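Side-chain contacts in exopolysaccharide biosynthesis protein (Pantoea stewartii subsp. stewartii DC283, PDB 6TGF), which probably modifies the glycan matrix of the bacterial biofilm as a hydrolase with a bacteriophage tailspike-like parallel beta-helix fold: residues 231-236 against 259-264; 493-498 against 508-513. All coordinates share one frame; numbering follows the deposited sequence.

Contact 1: residues 231-236 against 259-264. With EDO (1,2-ethanediol), chain C.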
loop_
_atom_site.group_PDB
_atom_site.type_symbol
_atom_site.label_atom_id
_atom_site.label_comp_id
_atom_site.label_asym_id
_atom_site.label_seq_id
_atom_site.Cartn_x
_atom_site.Cartn_y
_atom_site.Cartn_z
ATOM N N ASP B 231 -24.323 -19.397 -16.198
ATOM C CA ASP B 231 -24.878 -18.864 -14.925
ATOM C C ASP B 231 -24.125 -17.579 -14.563
ATOM O O ASP B 231 -24.792 -16.581 -14.228
ATOM C CB ASP B 231 -24.798 -19.904 -13.803
ATOM C CG ASP B 231 -25.735 -21.086 -13.995
ATOM O OD1 ASP B 231 -26.815 -20.892 -14.594
ATOM O OD2 ASP B 231 -25.379 -22.195 -13.545
ATOM N N ASP B 232 -22.792 -17.612 -14.646
ATOM C CA ASP B 232 -21.883 -16.487 -14.302
ATOM C C ASP B 232 -20.888 -16.287 -15.451
ATOM O O ASP B 232 -19.991 -17.142 -15.611
ATOM C CB ASP B 232 -21.179 -16.760 -12.969
ATOM C CG ASP B 232 -20.307 -15.619 -12.468
ATOM O OD1 ASP B 232 -20.348 -14.533 -13.078
ATOM O OD2 ASP B 232 -19.596 -15.827 -11.466
ATOM N N TYR B 233 -21.039 -15.195 -16.210
ATOM C CA TYR B 233 -20.189 -14.836 -17.379
ATOM C C TYR B 233 -18.740 -14.599 -16.934
ATOM O O TYR B 233 -17.851 -14.591 -17.810
ATOM C CB TYR B 233 -20.744 -13.607 -18.107
ATOM C CG TYR B 233 -21.944 -13.877 -18.982
ATOM C CD1 TYR B 233 -21.850 -14.705 -20.089
ATOM C CD2 TYR B 233 -23.173 -13.297 -18.713
ATOM C CE1 TYR B 233 -22.946 -14.961 -20.898
ATOM C CE2 TYR B 233 -24.278 -13.539 -19.514
ATOM C CZ TYR B 233 -24.165 -14.374 -20.611
ATOM O OH TYR B 233 -25.249 -14.618 -21.406
ATOM N N ASN B 234 -18.507 -14.417 -15.629
ATOM C CA ASN B 234 -17.163 -14.158 -15.045
ATOM C C ASN B 234 -16.395 -15.473 -14.840
ATOM O O ASN B 234 -15.198 -15.390 -14.494
ATOM C CB ASN B 234 -17.256 -13.357 -13.744
ATOM C CG ASN B 234 -17.624 -11.907 -13.978
ATOM O OD1 ASN B 234 -17.106 -11.271 -14.894
ATOM N ND2 ASN B 234 -18.509 -11.374 -13.151
ATOM N N ARG B 235 -17.036 -16.630 -15.050
ATOM C CA ARG B 235 -16.413 -17.977 -14.891
ATOM C C ARG B 235 -16.025 -18.558 -16.259
ATOM O O ARG B 235 -15.420 -19.648 -16.274
ATOM C CB ARG B 235 -17.359 -18.921 -14.141
ATOM C CG ARG B 235 -17.705 -18.447 -12.737
ATOM C CD ARG B 235 -18.349 -19.512 -11.869
ATOM N NE ARG B 235 -17.383 -20.505 -11.407
ATOM C CZ ARG B 235 -17.310 -21.773 -11.816
ATOM N NH1 ARG B 235 -18.159 -22.254 -12.712
ATOM N NH2 ARG B 235 -16.378 -22.566 -11.312
ATOM N N LEU B 236 -16.349 -17.869 -17.361
ATOM C CA LEU B 236 -15.897 -18.242 -18.730
ATOM C C LEU B 236 -14.372 -18.095 -18.809
ATOM O O LEU B 236 -13.823 -17.211 -18.117
ATOM C CB LEU B 236 -16.584 -17.350 -19.772
ATOM C CG LEU B 236 -18.046 -17.672 -20.079
ATOM C CD1 LEU B 236 -18.661 -16.586 -20.950
ATOM C CD2 LEU B 236 -18.187 -19.026 -20.758
ATOM N N TYR B 259 -12.384 -11.841 -26.955
ATOM C CA TYR B 259 -12.273 -10.361 -26.924
ATOM C C TYR B 259 -13.482 -9.745 -27.634
ATOM O O TYR B 259 -14.199 -8.943 -27.010
ATOM C CB TYR B 259 -10.987 -9.857 -27.583
ATOM C CG TYR B 259 -10.838 -8.359 -27.488
ATOM C CD1 TYR B 259 -10.784 -7.745 -26.249
ATOM C CD2 TYR B 259 -10.797 -7.551 -28.613
ATOM C CE1 TYR B 259 -10.670 -6.372 -26.125
ATOM C CE2 TYR B 259 -10.677 -6.173 -28.508
ATOM C CZ TYR B 259 -10.612 -5.582 -27.258
ATOM O OH TYR B 259 -10.489 -4.232 -27.111
ATOM N N GLN B 260 -13.690 -10.116 -28.899
ATOM C CA GLN B 260 -14.756 -9.548 -29.765
ATOM C C GLN B 260 -16.125 -9.844 -29.141
ATOM O O GLN B 260 -17.002 -8.965 -29.222
ATOM C CB GLN B 260 -14.664 -10.095 -31.191
ATOM C CG GLN B 260 -15.264 -9.156 -32.228
ATOM C CD GLN B 260 -15.843 -9.889 -33.415
ATOM O OE1 GLN B 260 -16.661 -10.795 -33.269
ATOM N NE2 GLN B 260 -15.429 -9.490 -34.607
ATOM N N TRP B 261 -16.292 -11.027 -28.536
ATOM C CA TRP B 261 -17.515 -11.416 -27.780
ATOM C C TRP B 261 -17.758 -10.413 -26.644
ATOM O O TRP B 261 -18.872 -9.861 -26.578
ATOM C CB TRP B 261 -17.417 -12.849 -27.237
ATOM C CG TRP B 261 -18.477 -13.166 -26.227
ATOM C CD1 TRP B 261 -19.771 -13.518 -26.477
ATOM C CD2 TRP B 261 -18.343 -13.130 -24.794
ATOM N NE1 TRP B 261 -20.448 -13.712 -25.303
ATOM C CE2 TRP B 261 -19.599 -13.483 -24.254
ATOM C CE3 TRP B 261 -17.292 -12.839 -23.917
ATOM C CZ2 TRP B 261 -19.824 -13.553 -22.879
ATOM C CZ3 TRP B 261 -17.515 -12.910 -22.559
ATOM C CH2 TRP B 261 -18.765 -13.262 -22.050
ATOM N N SER B 262 -16.752 -10.201 -25.790
ATOM C CA SER B 262 -16.814 -9.330 -24.585
ATOM C C SER B 262 -17.111 -7.881 -24.988
ATOM O O SER B 262 -17.827 -7.199 -24.233
ATOM C CB SER B 262 -15.541 -9.422 -23.785
ATOM O OG SER B 262 -14.475 -8.764 -24.452
ATOM N N GLN B 263 -16.569 -7.431 -26.125
ATOM C CA GLN B 263 -16.791 -6.071 -26.688
ATOM C C GLN B 263 -18.246 -5.946 -27.160
ATOM O O GLN B 263 -18.923 -4.990 -26.732
ATOM C CB GLN B 263 -15.820 -5.792 -27.838
ATOM C CG GLN B 263 -14.365 -5.672 -27.402
ATOM C CD GLN B 263 -14.109 -4.479 -26.511
ATOM O OE1 GLN B 263 -14.727 -3.426 -26.653
ATOM N NE2 GLN B 263 -13.182 -4.633 -25.581
ATOM N N GLN B 264 -18.703 -6.882 -27.999
ATOM C CA GLN B 264 -20.075 -6.901 -28.581
ATOM C C GLN B 264 -21.117 -7.095 -27.471
ATOM O O GLN B 264 -22.220 -6.528 -27.599
ATOM C CB GLN B 264 -20.209 -8.007 -29.630
ATOM C CG GLN B 264 -19.565 -7.660 -30.968
ATOM C CD GLN B 264 -19.843 -8.687 -32.040
ATOM O OE1 GLN B 264 -19.656 -8.434 -33.228
ATOM N NE2 GLN B 264 -20.296 -9.861 -31.631
HETATM C C1 EDO C . -19.896 -20.904 -15.927
HETATM O O1 EDO C . -20.839 -20.143 -15.199
HETATM C C2 EDO C . -20.465 -22.163 -16.471
HETATM O O2 EDO C . -19.661 -22.779 -17.460
#

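Contact 2: residues 493-498 against 508-513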
loop_
_atom_site.group_PDB
_atom_site.type_symbol
_atom_site.label_atom_id
_atom_site.label_comp_id
_atom_site.label_asym_id
_atom_site.label_seq_id
_atom_site.Cartn_x
_atom_site.Cartn_y
_atom_site.Cartn_z
ATOM N N ILE B 493 22.335 6.842 -8.580
ATOM C CA ILE B 493 21.279 7.647 -9.261
ATOM C C ILE B 493 21.910 8.974 -9.691
ATOM O O ILE B 493 22.346 9.732 -8.803
ATOM C CB ILE B 493 20.062 7.859 -8.336
ATOM C CG1 ILE B 493 19.480 6.529 -7.846
ATOM C CG2 ILE B 493 19.008 8.715 -9.023
ATOM C CD1 ILE B 493 18.529 6.663 -6.678
ATOM N N ASP B 494 21.970 9.225 -11.001
ATOM C CA ASP B 494 22.471 10.494 -11.591
ATOM C C ASP B 494 21.316 11.503 -11.600
ATOM O O ASP B 494 20.479 11.432 -12.519
ATOM C CB ASP B 494 23.059 10.257 -12.984
ATOM C CG ASP B 494 23.795 11.454 -13.561
ATOM O OD1 ASP B 494 23.645 12.560 -13.013
ATOM O OD2 ASP B 494 24.514 11.267 -14.558
ATOM N N ASN B 495 21.277 12.395 -10.604
ATOM C CA ASN B 495 20.234 13.445 -10.447
ATOM C C ASN B 495 20.832 14.807 -10.826
ATOM O O ASN B 495 20.442 15.818 -10.212
ATOM C CB ASN B 495 19.655 13.437 -9.028
ATOM C CG ASN B 495 18.362 14.215 -8.887
ATOM O OD1 ASN B 495 17.989 14.598 -7.783
ATOM N ND2 ASN B 495 17.668 14.452 -9.990
ATOM N N SER B 496 21.731 14.827 -11.817
ATOM C CA SER B 496 22.461 16.034 -12.294
ATOM C C SER B 496 21.571 16.828 -13.257
ATOM O O SER B 496 20.389 16.463 -13.405
ATOM C CB SER B 496 23.774 15.652 -12.932
ATOM O OG SER B 496 23.565 14.979 -14.166
ATOM N N GLU B 497 22.121 17.876 -13.881
ATOM C CA GLU B 497 21.391 18.792 -14.797
ATOM C C GLU B 497 21.930 18.636 -16.225
ATOM O O GLU B 497 22.131 19.665 -16.897
ATOM C CB GLU B 497 21.519 20.228 -14.287
ATOM C CG GLU B 497 20.934 20.420 -12.901
ATOM C CD GLU B 497 20.824 21.867 -12.458
ATOM O OE1 GLU B 497 21.626 22.696 -12.938
ATOM O OE2 GLU B 497 19.931 22.164 -11.637
ATOM N N GLN B 498 22.146 17.393 -16.669
ATOM C CA GLN B 498 22.530 17.060 -18.068
ATOM C C GLN B 498 21.271 17.022 -18.941
ATOM O O GLN B 498 20.173 16.805 -18.390
ATOM C CB GLN B 498 23.254 15.715 -18.135
ATOM C CG GLN B 498 24.641 15.731 -17.512
ATOM C CD GLN B 498 25.534 14.645 -18.059
ATOM O OE1 GLN B 498 25.080 13.703 -18.706
ATOM N NE2 GLN B 498 26.825 14.772 -17.802
ATOM N N MET B 508 12.945 23.075 -10.211
ATOM C CA MET B 508 14.058 22.105 -10.028
ATOM C C MET B 508 14.383 21.928 -8.542
ATOM O O MET B 508 14.050 22.825 -7.745
ATOM C CB MET B 508 15.316 22.564 -10.773
ATOM C CG MET B 508 15.151 22.571 -12.279
ATOM S SD MET B 508 14.778 20.927 -12.945
ATOM C CE MET B 508 12.991 21.002 -13.080
ATOM N N GLY B 509 15.010 20.795 -8.209
ATOM C CA GLY B 509 15.456 20.432 -6.851
ATOM C C GLY B 509 15.002 19.034 -6.468
ATOM O O GLY B 509 13.939 18.604 -6.950
ATOM N N SER B 510 15.794 18.347 -5.642
ATOM C CA SER B 510 15.462 17.053 -4.994
ATOM C C SER B 510 15.732 17.156 -3.489
ATOM O O SER B 510 16.626 17.932 -3.099
ATOM C CB SER B 510 16.246 15.918 -5.604
ATOM O OG SER B 510 15.813 15.654 -6.930
ATOM N N THR B 511 14.976 16.403 -2.684
ATOM C CA THR B 511 15.199 16.227 -1.225
ATOM C C THR B 511 15.415 14.736 -0.947
ATOM O O THR B 511 14.567 13.923 -1.362
ATOM C CB THR B 511 14.048 16.825 -0.407
ATOM O OG1 THR B 511 14.065 18.235 -0.625
ATOM C CG2 THR B 511 14.157 16.541 1.076
ATOM N N ARG B 512 16.526 14.403 -0.289
ATOM C CA ARG B 512 16.889 13.019 0.102
ATOM C C ARG B 512 16.905 12.948 1.631
ATOM O O ARG B 512 17.806 13.553 2.244
ATOM C CB ARG B 512 18.238 12.631 -0.511
ATOM C CG ARG B 512 18.241 12.599 -2.034
ATOM C CD ARG B 512 19.600 12.228 -2.599
ATOM N NE ARG B 512 20.605 13.253 -2.347
ATOM C CZ ARG B 512 21.921 13.090 -2.492
ATOM N NH1 ARG B 512 22.419 11.929 -2.891
ATOM N NH2 ARG B 512 22.741 14.096 -2.229
ATOM N N VAL B 513 15.914 12.266 2.213
ATOM C CA VAL B 513 15.807 12.018 3.679
ATOM C C VAL B 513 16.338 10.608 3.949
ATOM O O VAL B 513 15.667 9.640 3.546
ATOM C CB VAL B 513 14.362 12.197 4.180
ATOM C CG1 VAL B 513 14.236 11.909 5.668
ATOM C CG2 VAL B 513 13.829 13.585 3.862
#

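Contact 1: residues 231-236 against 259-264
Tyr233 and Leu236 meet the indole of Trp261 where the loop after strand 224-228 runs past helix 252-265, the helix that precedes the first strands of the tailspike-like parallel beta-helix. Asp232 starts an Asx turn that contains Tyr233 itself, its OD1 accepting from the backbone N of Asn234 at 3.1 Å, with the donor well above the carboxylate plane. The backbone of Asp232 also holds a 1,2-ethanediol molecule, probably from the crystallisation liquor, through both its N and its O. Next comes Tyr233, whose CG lies anti to the carbonyl carbon (chi1 -77°), which turns the ring to the helix. Its CD1 sits at the edge of the indole, 3.6 Å from Trp261 CZ2, and the two ring planes are inclined at 47°. From the helix, Trp261 extends with CG anti to the backbone N (chi1 167°), and the far end of its six-membered ring does the touching; Phe241 meets the indole as well. Asn234 packs on Val300 of the second subunit and Arg235 on Arg235 of the third, so the loop also lies at the trimer interface. No hydrogen bond crosses this buried contact, and Leu236 completes its apolar patch with CD1 3.5 Å from Trp261 CH2.

Contact 2: residues 493-498 against 508-513
Asn495 and Ser510 join two successive stretches of the parallel beta-helix through a single side-chain hydrogen bond. Ser510 OG donates to Asn495 OD1 at 2.6 Å, in the carbonyl plane and on a lone pair, with a C=O...donor angle of 133°. The amide reaches across because Asn495 CG stands anti to the backbone N (chi1 -165°). Both ends of this amide are engaged: ND2 donates to the backbone O of Ala475 and of Ser478, which should fix its rotation, while Ser510 OG is bonded in addition to Leu480 N. Around this tight polar centre the contact soon becomes loose. Glu497 is exposed, and its side chain and that of Met508 approach the opposite segment only loosely. Within its own segment, Asp494 OD1 accepts from Ser496 N at 3.2 Å in an Asx turn and also from Ser496 OG at 2.7 Å, both from the same face of the carboxylate plane. Strand 493-494 pairs in parallel with strand 473-474, whereas strand 511-514 lies between strand 479-488, parallel to it, and the antiparallel strand 517-520, with Thr511 and Val513 packing against Val513 of the second subunit.

The two contacts stand far apart along the elongated chain, their centres about 48 Å from each other, and share no helix or strand. Contact 1 is buried and purely apolar across its segments, joining a loop to helix 252-265 ahead of the beta-helical strands. Contact 2 is partly buried and polar, linking a turn to the residue just before strand 511-514, near the other end of those strands. Aromatic and aliphatic carbons fill the first, whereas the second depends on one directed hydrogen bond whose two side chains also bond to backbone atoms of residues 475-480. An Asx turn shapes the earlier segment of each, and both lie beside neighbouring subunits of the trimer.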